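Local coordinates for beta-lactamase (Burkholderia cenocepacia, PDB 5E2G), which probably hydrolyses the amide bond of beta-lactams, as a class C serine beta-lactamase, or acts as a related D-alanine carboxypeptidase, at residues L267-Y272 against T309-T314; T253-F258 against L303-A308; P178-T183 against L230-A235; M237-T242 against A329-I334; L57-S62 against G318-Y323. One frame throughout, in Å; residues are numbered along the deposited sequence. Where two conformers were deposited one is given.

Interaction 1 (L267-Y272 against T309-T314); sequences LIWEQY and TWINKT
Two neighbouring antiparallel strands of the central beta-sheet meet here, with Glu270 facing Asn312 and Tyr272 facing Trp310 in hydrogen-bonded pairs, and Gln271 facing Ile311 in the non-hydrogen-bonded pair between them. The bond from Asn312 N to Glu270 O (2.9 Å) is nearly straight, whereas Tyr272 N reaches Trp310 O on a bent path of 137°. At the close pair, where the CA atoms of Gln271 and Ile311 are 4.3 Å apart, CB of Gln271 lies alongside CG1 of Ile311. The Trp269 indole crosses Ile311 at about a right angle, bringing CE3 to 3.8 Å from CG2; its edge turns toward the Asn312 carbonyl, and CZ3 rests near CB of Lys313.

In serine beta-lactamases the strand beside the active site carries a K(T/S)G-type motif, and Lys313-Thr314 fits that pattern. The Lys313 chain bends at chi2 (74°) and again at chi4, curling the amine back to donate to the carbonyl O of its neighbour Thr314, while Tyr148 supplies a hydroxyl partner. Glu270 OE2 stands 4.3 Å from Lys313 NZ, too far for a salt bridge; one water spans the gap, donating to OE2 and accepting from NZ. The carboxylate forms its salt bridge with Arg146. On the same sheet face as Glu270, Tyr272 CD2 approaches Trp310 CD1 at 4.1 Å.

Interaction 2 (T253-F258 against L303-A308); sequences THTGYF and LAPNPA
Gly256 and Leu303 pair where strand 256-260 begins and strand 294-303 ends, two neighbours in the antiparallel central sheet. Gly256 N donates to Leu303 O at 2.9 Å, and Leu303 N returns a bond of 2.8 Å to Gly256 O, arriving in the carbonyl plane on a lone pair. The two bonds make a single hydrogen-bonded pair. A weaker CA-H...O contact follows, from Thr255 CA to the same Leu303 O at 3.3 Å, so this carbonyl receives both an N-H and a C-H.

Van der Waals contacts take over beyond the pair. CD1 of Leu303 lies 4.0 Å from Gly256 CA, and a glycine lets the leucine branch come down over the backbone at this place. CB of His254 meets CB of Pro305 at 3.8 Å; with chi1 near -55° its imidazole then leads away, toward a hydrogen bond with Asn236 and an edge-to-face meeting with Trp269.

Polar side chains act mainly within their own surroundings. Thr255 lies side by side with the proline ring, its OG1 3.5 Å from Pro305 CD, but that hydroxyl is hydrogen-bonded to Arg252 O. Asn306 OD1 accepts from Ala308 N to form an Asx turn in the departing loop. The chemistry implies that hydrogen bonding across the contact rests on main-chain atoms, while the side chains add van der Waals cover and direct their polar groups elsewhere.

Interaction 3 (P178-T183 against L230-A235); sequences PAIGMT and LRFVQA
Arg231 and Ile180 join two helices at a point where one of them ends in a Schellman motif: Gly181, with positive phi, is the C-prime residue that closes helix 168-180, and helix 226-235 passes beside this terminus. From CB the Arg231 chain sets off toward the other segment with CG anti to the backbone N (chi1 -168°), and it stays extended as far as NE. CG comes to 3.6 Å from Ile180 O. The next carbon, CD, faces both carbonyls, 3.3 Å from Ile180 O and 3.5 Å from Gly181 O. NE then donates to Ile180 O at 2.9 Å. The bond is bent at the hydrogen (132°), and although NE lies in the carbonyl plane, the oxygen is tilted from the guanidinium plane. Beyond it CZ is 4.1 Å from the same oxygen. A carbonyl at the C-terminal end of a helix lies at the negative pole of the helix dipole, so the positive guanidinium probably gains electrostatically from this position.

Under the arginine the contact is apolar. Ile180 splits its branches, CG2 reaching Ala235 CB while CD1 meets the edge of the Phe232 ring. Met182, a selenomethionine here, makes a Met-aromatic contact, its selenium standing obliquely to the ring. Helix 64-77 and helix 244-252 border this packing, through Leu67 against Met182 and Phe232 and through Ile250 against Ile180 and Ala235. The selenium of Met182 also touches the phenylalanine before its ring begins, 4.1 Å from Phe232 CB.

Interaction 4 (M237-T242 against A329-I334); sequences MGMIHT and AKRIGI
Met237, a selenomethionine, sends its side chain toward Ile332 and settles against main chain more than side chain: SE lies 3.4 Å from Ile332 O and 4.0 Å from Arg331 CA. The chain bends at chi3 (-73°), which keeps the terminal methyl close to the same peptide, CE being 3.7 Å from Ile332 O. Val31 of the next strand also touches this side chain.

Gly238 comes next, with positive phi. It is the C-prime residue of the Schellman motif that ends helix 226-235, and the turn it makes carries the chain into the connection to helix 244-252. The two selenomethionines on its flanks face the loop at Arg331, which leads into strand 332-338 of the central sheet, so the contact sets the helix terminus against a strand entrance.

Met239, also a selenomethionine, points the same general way but stays extended beyond CG. Its CE is therefore carried to the aliphatic root of Arg331, 3.3 Å from CB and 3.5 Å from CA, a close approach. The two side chains cross, with the methyl also 3.8 Å from Arg331 NE and oblique to the guanidinium. Arg331 itself turns at chi3 and forms a salt bridge with Asp33.

Interaction 5 (L57-S62 against G318-Y323); sequences LFEIGS and GGFSTY
Glu59 and Phe320 form the directly packed part of this contact, where the edge of the small sheet containing strand 58-59 meets the approach to strand 321-327. CG of Glu59 sits over the Phe320 ring in a CH-pi contact, 3.9 Å from its centroid, and the carboxylate continues across the rim with its plane turned 30° from the ring, CD being 3.3 Å from CE1. Phe58 packs from another direction: the two phenylalanines cross at about a right angle, CD2 to CD2 at 3.8 Å.

At the Thr322 end the segments are just as close, OG1 lying 3.2 Å from Ile60 CA, but the polar link is indirect. The hydroxyl makes no direct hydrogen bond to Glu59 O; a buried water donates to that carbonyl at 2.9 Å and lies 2.6 Å from Thr322 OG1. From here the segment runs on to Ser62, probably the serine of an SxxK motif.

Each carboxylate oxygen of Glu59 has a hydroxyl partner, Tyr197 on OE2 and Thr317 on OE1, and a second water donates to OE1 while accepting weakly from Gly319 N. The contact therefore joins an aromatic face to a buried acid whose charge is probably eased by these hydroxyls and water.

Overall arrangement
From the N terminus, the chain first reaches 57-62, which waits for 318-323 to close interaction 5, the longest loop of the five. Inside that loop, interaction 3 closes first, joining the end of helix 168-180 to helix 226-235. Interaction 4 opens directly after that helix and closes at 329-334, beyond 318-323, so it crosses interaction 5 and sets the helix end against strand 332-338. Interactions 1 and 2 lie within both loops and cross each other, pairing strands of the central sheet. Trp269 packs on Phe232, joining interactions 1 and 3; Pro307 reaches Ala329, joining interactions 2 and 4; and Tyr323 OH bonds with Trp310 NE1, tying strand 321-327 of interaction 5 to strand 309-316 of interaction 1.

Interaction 1 (L267-Y272 against T309-T314)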
# COMPACT_ATOMS: atom_id res chain seq x y z
N LEU A 267 -1.94 -2.69 10.33
CA LEU A 267 -3.02 -2.00 9.64
C LEU A 267 -2.57 -1.83 8.20
O LEU A 267 -1.80 -0.92 7.88
CB LEU A 267 -3.35 -0.66 10.29
CG LEU A 267 -4.73 -0.12 9.89
CD1 LEU A 267 -5.84 -1.05 10.38
CD2 LEU A 267 -4.96 1.29 10.42
N ILE A 268 -3.02 -2.75 7.35
CA ILE A 268 -2.67 -2.86 5.94
C ILE A 268 -1.22 -3.31 5.75
O ILE A 268 -0.97 -4.24 4.99
CB ILE A 268 -2.95 -1.55 5.17
CG1 ILE A 268 -4.45 -1.26 5.16
CG2 ILE A 268 -2.41 -1.65 3.74
CD1 ILE A 268 -5.28 -2.37 4.52
N TRP A 269 -0.27 -2.65 6.42
CA TRP A 269 1.12 -3.12 6.36
C TRP A 269 1.22 -4.58 6.80
O TRP A 269 0.41 -5.08 7.58
CB TRP A 269 2.03 -2.28 7.24
CG TRP A 269 2.22 -0.88 6.79
CD1 TRP A 269 1.73 0.24 7.39
CD2 TRP A 269 2.96 -0.44 5.64
NE1 TRP A 269 2.12 1.35 6.69
CE2 TRP A 269 2.88 0.97 5.61
CE3 TRP A 269 3.69 -1.10 4.64
CZ2 TRP A 269 3.49 1.73 4.61
CZ3 TRP A 269 4.29 -0.34 3.64
CH2 TRP A 269 4.19 1.06 3.64
N GLU A 270 2.24 -5.26 6.29
CA GLU A 270 2.52 -6.65 6.64
C GLU A 270 3.99 -6.73 7.05
O GLU A 270 4.83 -6.05 6.47
CB GLU A 270 2.21 -7.57 5.45
CG GLU A 270 0.80 -7.34 4.88
CD GLU A 270 0.67 -7.66 3.40
OE1 GLU A 270 1.68 -8.06 2.78
OE2 GLU A 270 -0.44 -7.51 2.84
N GLN A 271 4.29 -7.52 8.08
CA GLN A 271 5.63 -7.46 8.65
C GLN A 271 6.11 -8.83 9.09
O GLN A 271 5.34 -9.79 9.20
CB GLN A 271 5.68 -6.49 9.83
CG GLN A 271 5.15 -7.06 11.10
CD GLN A 271 5.17 -6.09 12.25
OE1 GLN A 271 5.14 -6.49 13.41
NE2 GLN A 271 5.20 -4.80 11.96
N TYR A 272 7.42 -8.90 9.34
CA TYR A 272 8.12 -10.11 9.73
C TYR A 272 9.22 -9.70 10.70
O TYR A 272 9.74 -8.58 10.60
CB TYR A 272 8.72 -10.84 8.51
CG TYR A 272 7.71 -11.07 7.41
CD1 TYR A 272 6.97 -12.24 7.36
CD2 TYR A 272 7.48 -10.10 6.45
CE1 TYR A 272 6.03 -12.45 6.37
CE2 TYR A 272 6.53 -10.29 5.45
CZ TYR A 272 5.81 -11.47 5.42
OH TYR A 272 4.87 -11.67 4.43
N THR A 309 11.85 -5.00 12.52
CA THR A 309 10.96 -5.76 11.65
C THR A 309 11.24 -5.43 10.19
O THR A 309 11.83 -4.39 9.88
CB THR A 309 9.48 -5.50 11.97
OG1 THR A 309 9.26 -4.09 12.12
CG2 THR A 309 9.12 -6.14 13.25
N TRP A 310 10.85 -6.34 9.32
CA TRP A 310 10.78 -6.10 7.88
C TRP A 310 9.31 -5.82 7.56
O TRP A 310 8.47 -6.71 7.67
CB TRP A 310 11.30 -7.31 7.09
CG TRP A 310 11.12 -7.20 5.58
CD1 TRP A 310 9.95 -7.23 4.87
CD2 TRP A 310 12.17 -7.11 4.59
NE1 TRP A 310 10.20 -7.14 3.52
CE2 TRP A 310 11.55 -7.06 3.33
CE3 TRP A 310 13.57 -7.04 4.66
CZ2 TRP A 310 12.29 -6.95 2.14
CZ3 TRP A 310 14.29 -6.94 3.48
CH2 TRP A 310 13.65 -6.90 2.24
N ILE A 311 9.02 -4.59 7.17
CA ILE A 311 7.66 -4.12 6.90
C ILE A 311 7.55 -3.92 5.40
O ILE A 311 8.42 -3.28 4.80
CB ILE A 311 7.36 -2.82 7.65
CG1 ILE A 311 7.61 -3.00 9.15
CG2 ILE A 311 5.95 -2.35 7.36
CD1 ILE A 311 7.61 -1.71 9.92
N ASN A 312 6.51 -4.48 4.78
CA ASN A 312 6.39 -4.38 3.33
C ASN A 312 4.93 -4.35 2.88
O ASN A 312 4.00 -4.54 3.67
CB ASN A 312 7.17 -5.51 2.61
CG ASN A 312 6.59 -6.91 2.85
OD1 ASN A 312 5.60 -7.10 3.56
ND2 ASN A 312 7.22 -7.90 2.24
N LYS A 313 4.75 -4.08 1.60
CA LYS A 313 3.44 -4.15 0.95
C LYS A 313 3.65 -4.24 -0.55
O LYS A 313 4.48 -3.52 -1.10
CB LYS A 313 2.58 -2.93 1.29
CG LYS A 313 1.21 -2.94 0.64
CD LYS A 313 0.31 -3.94 1.32
CE LYS A 313 -0.96 -4.15 0.52
NZ LYS A 313 -0.74 -5.08 -0.65
N THR A 314 2.88 -5.10 -1.20
CA THR A 314 2.85 -5.24 -2.65
C THR A 314 1.68 -4.47 -3.25
O THR A 314 0.68 -4.19 -2.59
CB THR A 314 2.74 -6.71 -3.05
OG1 THR A 314 1.77 -7.34 -2.21
CG2 THR A 314 4.08 -7.42 -2.90
O HOH W 1 -0.85 -7.84 0.19

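Interaction 2 (T253-F258 against L303-A308)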
# COMPACT_ATOMS: atom_id res chain seq x y z
N THR A 253 0.26 2.44 12.54
CA THR A 253 -0.08 1.49 11.49
C THR A 253 0.86 0.28 11.46
O THR A 253 0.63 -0.65 10.67
CB THR A 253 -0.06 2.15 10.11
OG1 THR A 253 1.30 2.37 9.72
CG2 THR A 253 -0.83 3.47 10.11
N HIS A 254 1.92 0.29 12.27
CA HIS A 254 2.83 -0.84 12.38
C HIS A 254 2.45 -1.78 13.52
O HIS A 254 3.23 -2.69 13.84
CB HIS A 254 4.28 -0.38 12.61
CG HIS A 254 4.79 0.58 11.58
ND1 HIS A 254 6.06 1.12 11.64
CD2 HIS A 254 4.22 1.11 10.48
CE1 HIS A 254 6.24 1.93 10.62
NE2 HIS A 254 5.14 1.95 9.90
N THR A 255 1.31 -1.55 14.16
CA THR A 255 0.83 -2.42 15.22
C THR A 255 0.49 -3.79 14.64
O THR A 255 -0.21 -3.87 13.63
CB THR A 255 -0.40 -1.79 15.88
OG1 THR A 255 -0.03 -0.53 16.47
CG2 THR A 255 -1.00 -2.70 16.94
N GLY A 256 0.97 -4.86 15.28
CA GLY A 256 0.72 -6.21 14.80
C GLY A 256 -0.53 -6.81 15.39
O GLY A 256 -0.61 -7.00 16.60
N TYR A 257 -1.53 -7.12 14.55
CA TYR A 257 -2.85 -7.55 15.01
C TYR A 257 -3.12 -9.03 14.83
O TYR A 257 -3.82 -9.62 15.67
CB TYR A 257 -3.94 -6.75 14.29
CG TYR A 257 -3.96 -5.29 14.66
CD1 TYR A 257 -4.42 -4.89 15.90
CD2 TYR A 257 -3.53 -4.32 13.76
CE1 TYR A 257 -4.45 -3.54 16.24
CE2 TYR A 257 -3.55 -2.98 14.09
CZ TYR A 257 -4.02 -2.59 15.33
OH TYR A 257 -4.04 -1.25 15.66
N PHE A 258 -2.65 -9.65 13.74
CA PHE A 258 -2.92 -11.05 13.45
C PHE A 258 -1.68 -11.74 12.94
O PHE A 258 -0.87 -11.14 12.22
CB PHE A 258 -4.00 -11.23 12.37
CG PHE A 258 -5.36 -10.75 12.76
CD1 PHE A 258 -5.79 -9.47 12.43
CD2 PHE A 258 -6.24 -11.60 13.43
CE1 PHE A 258 -7.06 -9.04 12.77
CE2 PHE A 258 -7.51 -11.18 13.77
CZ PHE A 258 -7.92 -9.89 13.44
N LEU A 303 0.87 -6.44 18.88
CA LEU A 303 2.28 -6.09 18.95
C LEU A 303 2.45 -4.59 18.84
O LEU A 303 1.93 -3.96 17.92
CB LEU A 303 3.06 -6.78 17.85
CG LEU A 303 2.77 -8.26 17.86
CD1 LEU A 303 3.22 -8.82 16.58
CD2 LEU A 303 3.45 -8.94 19.03
N ALA A 304 3.17 -4.01 19.79
CA ALA A 304 3.58 -2.63 19.63
C ALA A 304 4.38 -2.50 18.33
O ALA A 304 5.08 -3.45 17.94
CB ALA A 304 4.43 -2.19 20.81
N PRO A 305 4.27 -1.38 17.62
CA PRO A 305 5.22 -1.10 16.54
C PRO A 305 6.64 -1.42 17.00
O PRO A 305 7.01 -1.14 18.14
CB PRO A 305 5.01 0.39 16.28
CG PRO A 305 3.55 0.60 16.59
CD PRO A 305 3.22 -0.35 17.72
N ASN A 306 7.42 -2.03 16.12
CA ASN A 306 8.69 -2.64 16.49
C ASN A 306 9.72 -2.32 15.42
O ASN A 306 9.57 -2.77 14.27
CB ASN A 306 8.52 -4.15 16.65
CG ASN A 306 9.81 -4.86 17.00
OD1 ASN A 306 10.83 -4.25 17.32
ND2 ASN A 306 9.77 -6.19 16.95
N PRO A 307 10.77 -1.56 15.74
CA PRO A 307 11.74 -1.20 14.70
C PRO A 307 12.46 -2.39 14.12
O PRO A 307 12.88 -2.34 12.96
CB PRO A 307 12.70 -0.26 15.44
CG PRO A 307 12.63 -0.71 16.84
CD PRO A 307 11.19 -1.09 17.06
N ALA A 308 12.61 -3.48 14.88
CA ALA A 308 13.34 -4.65 14.42
C ALA A 308 12.46 -5.56 13.56
O ALA A 308 12.34 -6.76 13.83
CB ALA A 308 13.90 -5.42 15.62

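Interaction 3 (P178-T183 against L230-A235)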
# COMPACT_ATOMS: atom_id res chain seq x y z
N PRO A 178 0.04 16.48 1.54
CA PRO A 178 0.89 17.64 1.89
C PRO A 178 1.51 17.55 3.27
O PRO A 178 2.55 18.16 3.50
CB PRO A 178 -0.08 18.83 1.79
CG PRO A 178 -1.43 18.25 1.90
CD PRO A 178 -1.35 16.90 1.28
N ALA A 179 0.91 16.81 4.20
CA ALA A 179 1.50 16.70 5.52
C ALA A 179 2.73 15.81 5.54
O ALA A 179 3.54 15.91 6.46
CB ALA A 179 0.49 16.19 6.51
N ILE A 180 2.86 14.91 4.55
CA ILE A 180 4.10 14.18 4.32
C ILE A 180 4.99 14.91 3.33
O ILE A 180 6.14 14.51 3.13
CB ILE A 180 3.83 12.76 3.78
CG1 ILE A 180 2.63 12.12 4.48
CG2 ILE A 180 5.06 11.86 3.91
CD1 ILE A 180 3.02 11.26 5.63
N GLY A 181 4.49 15.98 2.71
CA GLY A 181 5.25 16.63 1.67
C GLY A 181 5.28 15.81 0.40
O GLY A 181 6.30 15.80 -0.30
N MSE A 182 4.20 15.11 0.10
CA MSE A 182 4.08 14.35 -1.14
C MSE A 182 3.37 15.22 -2.17
O MSE A 182 2.14 15.24 -2.24
CB MSE A 182 3.34 13.04 -0.90
CG MSE A 182 3.96 12.15 0.17
SE MSE A 182 2.85 10.60 0.60
CE MSE A 182 3.07 9.62 -1.04
N THR A 183 4.15 15.94 -2.97
CA THR A 183 3.64 16.97 -3.87
C THR A 183 3.40 16.46 -5.28
O THR A 183 3.01 17.25 -6.15
CB THR A 183 4.60 18.17 -3.92
OG1 THR A 183 5.86 17.76 -4.44
CG2 THR A 183 4.82 18.75 -2.54
N LEU A 230 8.96 7.21 -1.64
CA LEU A 230 10.14 7.11 -0.80
C LEU A 230 10.01 8.01 0.43
O LEU A 230 10.39 7.61 1.54
CB LEU A 230 11.39 7.47 -1.60
CG LEU A 230 12.71 7.12 -0.93
CD1 LEU A 230 12.74 5.62 -0.61
CD2 LEU A 230 13.87 7.52 -1.83
N ARG A 231 9.50 9.22 0.24
CA ARG A 231 9.35 10.14 1.37
C ARG A 231 8.38 9.57 2.40
O ARG A 231 8.58 9.73 3.61
CB ARG A 231 8.89 11.50 0.87
CG ARG A 231 8.99 12.59 1.90
CD ARG A 231 8.85 13.98 1.29
NE ARG A 231 8.93 15.01 2.33
CZ ARG A 231 10.07 15.47 2.84
NH1 ARG A 231 11.22 15.00 2.41
NH2 ARG A 231 10.05 16.41 3.78
N PHE A 232 7.33 8.88 1.94
CA PHE A 232 6.42 8.18 2.84
C PHE A 232 7.16 7.10 3.63
O PHE A 232 6.98 6.98 4.85
CB PHE A 232 5.28 7.59 2.02
CG PHE A 232 4.18 6.95 2.83
CD1 PHE A 232 3.63 7.58 3.93
CD2 PHE A 232 3.66 5.73 2.44
CE1 PHE A 232 2.61 6.99 4.66
CE2 PHE A 232 2.63 5.12 3.17
CZ PHE A 232 2.10 5.76 4.27
N VAL A 233 8.01 6.32 2.96
CA VAL A 233 8.83 5.32 3.64
C VAL A 233 9.71 5.97 4.71
O VAL A 233 9.84 5.46 5.82
CB VAL A 233 9.67 4.54 2.62
CG1 VAL A 233 10.75 3.70 3.30
CG2 VAL A 233 8.77 3.66 1.76
N GLN A 234 10.30 7.13 4.39
CA GLN A 234 11.07 7.84 5.39
C GLN A 234 10.20 8.24 6.57
O GLN A 234 10.61 8.09 7.73
CB GLN A 234 11.72 9.09 4.79
CG GLN A 234 12.75 8.84 3.71
CD GLN A 234 13.36 10.13 3.20
OE1 GLN A 234 12.90 10.70 2.21
NE2 GLN A 234 14.39 10.61 3.89
N ALA A 235 9.00 8.74 6.30
CA ALA A 235 8.08 9.11 7.37
C ALA A 235 7.73 7.90 8.23
O ALA A 235 7.62 8.01 9.46
CB ALA A 235 6.82 9.74 6.78

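Interaction 4 (M237-T242 against A329-I334)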
# COMPACT_ATOMS: atom_id res chain seq x y z
N MSE A 237 9.65 5.72 9.10
CA MSE A 237 10.76 5.46 10.00
C MSE A 237 11.11 6.72 10.81
O MSE A 237 12.16 6.78 11.45
CB MSE A 237 11.97 4.96 9.22
CG MSE A 237 11.68 3.70 8.43
SE MSE A 237 13.26 2.92 7.61
CE MSE A 237 13.55 4.22 6.18
N GLY A 238 10.21 7.71 10.77
CA GLY A 238 10.30 8.88 11.63
C GLY A 238 11.36 9.89 11.26
O GLY A 238 11.84 10.62 12.13
N MSE A 239 11.72 9.98 9.99
CA MSE A 239 12.90 10.73 9.59
C MSE A 239 12.68 12.14 9.08
O MSE A 239 13.64 12.86 8.89
CB MSE A 239 13.66 9.98 8.51
CG MSE A 239 14.24 8.68 8.96
SE MSE A 239 14.78 7.58 7.45
CE MSE A 239 15.71 6.24 8.46
N ILE A 240 11.43 12.55 8.82
CA ILE A 240 11.29 13.80 8.08
C ILE A 240 10.42 14.84 8.78
O ILE A 240 9.79 15.67 8.11
CB ILE A 240 10.75 13.53 6.67
CG1 ILE A 240 9.43 12.78 6.73
CG2 ILE A 240 11.78 12.78 5.82
CD1 ILE A 240 8.67 12.91 5.45
N HIS A 241 10.42 14.86 10.11
CA HIS A 241 9.80 15.95 10.87
C HIS A 241 8.31 16.09 10.54
O HIS A 241 7.82 17.19 10.28
CB HIS A 241 10.50 17.29 10.63
CG HIS A 241 11.99 17.25 10.76
ND1 HIS A 241 12.81 18.15 10.13
CD2 HIS A 241 12.80 16.42 11.46
CE1 HIS A 241 14.07 17.88 10.43
NE2 HIS A 241 14.09 16.83 11.24
N THR A 242 7.60 14.98 10.51
CA THR A 242 6.16 15.10 10.43
C THR A 242 5.61 15.59 11.77
O THR A 242 6.21 15.37 12.83
CB THR A 242 5.51 13.77 10.05
OG1 THR A 242 5.37 12.95 11.22
CG2 THR A 242 6.35 13.04 9.02
N ALA A 329 14.64 -0.12 12.24
CA ALA A 329 15.82 -0.18 13.10
C ALA A 329 17.10 0.07 12.32
O ALA A 329 18.06 0.62 12.88
CB ALA A 329 15.89 -1.52 13.82
N LYS A 330 17.15 -0.34 11.05
CA LYS A 330 18.34 -0.19 10.23
C LYS A 330 18.32 1.06 9.36
O LYS A 330 19.33 1.36 8.70
CB LYS A 330 18.53 -1.43 9.33
CG LYS A 330 18.80 -2.72 10.10
CD LYS A 330 20.29 -3.02 10.27
CE LYS A 330 20.87 -3.70 9.03
NZ LYS A 330 22.27 -4.17 9.25
N ARG A 331 17.20 1.78 9.31
CA ARG A 331 17.11 3.06 8.63
C ARG A 331 17.34 2.92 7.13
O ARG A 331 17.92 3.79 6.49
CB ARG A 331 18.10 4.06 9.24
CG ARG A 331 17.90 4.25 10.74
CD ARG A 331 18.91 5.21 11.31
NE ARG A 331 18.79 6.54 10.72
CZ ARG A 331 19.65 7.05 9.83
NH1 ARG A 331 20.70 6.34 9.44
NH2 ARG A 331 19.45 8.27 9.35
N ILE A 332 16.86 1.81 6.56
CA ILE A 332 16.97 1.54 5.14
C ILE A 332 15.59 1.19 4.57
O ILE A 332 14.68 0.80 5.30
CB ILE A 332 17.99 0.41 4.84
CG1 ILE A 332 17.58 -0.89 5.54
CG2 ILE A 332 19.38 0.83 5.29
CD1 ILE A 332 18.62 -1.96 5.50
N GLY A 333 15.43 1.37 3.26
CA GLY A 333 14.18 1.01 2.61
C GLY A 333 14.29 1.09 1.11
O GLY A 333 15.20 1.73 0.57
N ILE A 334 13.33 0.45 0.43
CA ILE A 334 13.29 0.42 -1.03
C ILE A 334 11.86 0.66 -1.50
O ILE A 334 10.90 0.23 -0.86
CB ILE A 334 13.83 -0.91 -1.61
CG1 ILE A 334 13.92 -0.86 -3.13
CG2 ILE A 334 12.94 -2.07 -1.21
CD1 ILE A 334 14.71 -2.01 -3.75

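Interaction 5 (L57-S62 against G318-Y323)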
# COMPACT_ATOMS: atom_id res chain seq x y z
N LEU A 57 4.59 9.39 -13.14
CA LEU A 57 3.59 8.83 -12.25
C LEU A 57 3.35 7.35 -12.55
O LEU A 57 3.20 6.97 -13.72
CB LEU A 57 2.26 9.60 -12.35
CG LEU A 57 2.24 11.07 -11.92
CD1 LEU A 57 1.00 11.79 -12.44
CD2 LEU A 57 2.33 11.21 -10.40
N PHE A 58 3.32 6.53 -11.50
CA PHE A 58 2.98 5.12 -11.57
C PHE A 58 1.77 4.83 -10.69
O PHE A 58 1.58 5.47 -9.65
CB PHE A 58 4.14 4.24 -11.09
CG PHE A 58 5.41 4.40 -11.88
CD1 PHE A 58 6.27 5.46 -11.63
CD2 PHE A 58 5.76 3.48 -12.84
CE1 PHE A 58 7.44 5.61 -12.34
CE2 PHE A 58 6.94 3.62 -13.56
CZ PHE A 58 7.77 4.69 -13.31
N GLU A 59 0.94 3.88 -11.12
CA GLU A 59 -0.12 3.36 -10.27
C GLU A 59 0.47 2.34 -9.30
O GLU A 59 1.15 1.40 -9.72
CB GLU A 59 -1.23 2.70 -11.10
CG GLU A 59 -1.64 3.48 -12.32
CD GLU A 59 -2.53 2.69 -13.26
OE1 GLU A 59 -2.77 1.49 -13.01
OE2 GLU A 59 -2.99 3.28 -14.26
N ILE A 60 0.22 2.51 -8.00
CA ILE A 60 0.81 1.64 -7.00
C ILE A 60 -0.17 0.59 -6.49
O ILE A 60 0.15 -0.14 -5.55
CB ILE A 60 1.41 2.46 -5.83
CG1 ILE A 60 0.35 3.27 -5.09
CG2 ILE A 60 2.50 3.37 -6.34
CD1 ILE A 60 0.91 3.99 -3.87
N GLY A 61 -1.33 0.47 -7.11
CA GLY A 61 -2.25 -0.60 -6.73
C GLY A 61 -2.58 -0.57 -5.25
O GLY A 61 -2.86 0.48 -4.66
N SER A 62 -2.51 -1.75 -4.62
CA SER A 62 -2.91 -1.92 -3.23
C SER A 62 -1.98 -1.23 -2.24
O SER A 62 -2.32 -1.14 -1.06
CB SER A 62 -3.00 -3.40 -2.89
OG SER A 62 -4.05 -4.03 -3.60
N GLY A 318 -3.46 -3.59 -13.49
CA GLY A 318 -3.40 -4.26 -14.77
C GLY A 318 -2.12 -3.99 -15.53
O GLY A 318 -1.66 -4.84 -16.30
N GLY A 319 -1.51 -2.82 -15.33
CA GLY A 319 -0.35 -2.45 -16.10
C GLY A 319 0.91 -2.14 -15.31
O GLY A 319 1.95 -1.89 -15.92
N PHE A 320 0.84 -2.15 -13.98
CA PHE A 320 1.93 -1.68 -13.13
C PHE A 320 2.25 -2.68 -12.02
O PHE A 320 1.40 -3.46 -11.59
CB PHE A 320 1.59 -0.33 -12.48
CG PHE A 320 1.42 0.81 -13.46
CD1 PHE A 320 0.25 0.95 -14.19
CD2 PHE A 320 2.41 1.78 -13.60
CE1 PHE A 320 0.09 2.02 -15.08
CE2 PHE A 320 2.25 2.84 -14.48
CZ PHE A 320 1.08 2.96 -15.22
N SER A 321 3.48 -2.60 -11.51
CA SER A 321 3.94 -3.45 -10.41
C SER A 321 4.69 -2.60 -9.39
O SER A 321 5.60 -1.85 -9.75
CB SER A 321 4.85 -4.57 -10.93
OG SER A 321 4.14 -5.46 -11.76
N THR A 322 4.34 -2.77 -8.11
CA THR A 322 4.88 -1.97 -7.02
C THR A 322 5.33 -2.87 -5.88
O THR A 322 4.72 -3.90 -5.61
CB THR A 322 3.82 -0.99 -6.50
OG1 THR A 322 3.21 -0.34 -7.61
CG2 THR A 322 4.44 0.06 -5.58
N TYR A 323 6.39 -2.46 -5.19
CA TYR A 323 6.82 -3.11 -3.96
C TYR A 323 7.46 -2.08 -3.05
O TYR A 323 8.21 -1.22 -3.52
CB TYR A 323 7.82 -4.25 -4.22
CG TYR A 323 8.16 -5.05 -2.98
CD1 TYR A 323 7.18 -5.73 -2.27
CD2 TYR A 323 9.47 -5.14 -2.53
CE1 TYR A 323 7.49 -6.47 -1.13
CE2 TYR A 323 9.79 -5.88 -1.40
CZ TYR A 323 8.80 -6.54 -0.70
OH TYR A 323 9.12 -7.27 0.42
O HOH W 2 -3.39 -0.62 -15.22
O HOH W 3 1.36 -1.41 -9.14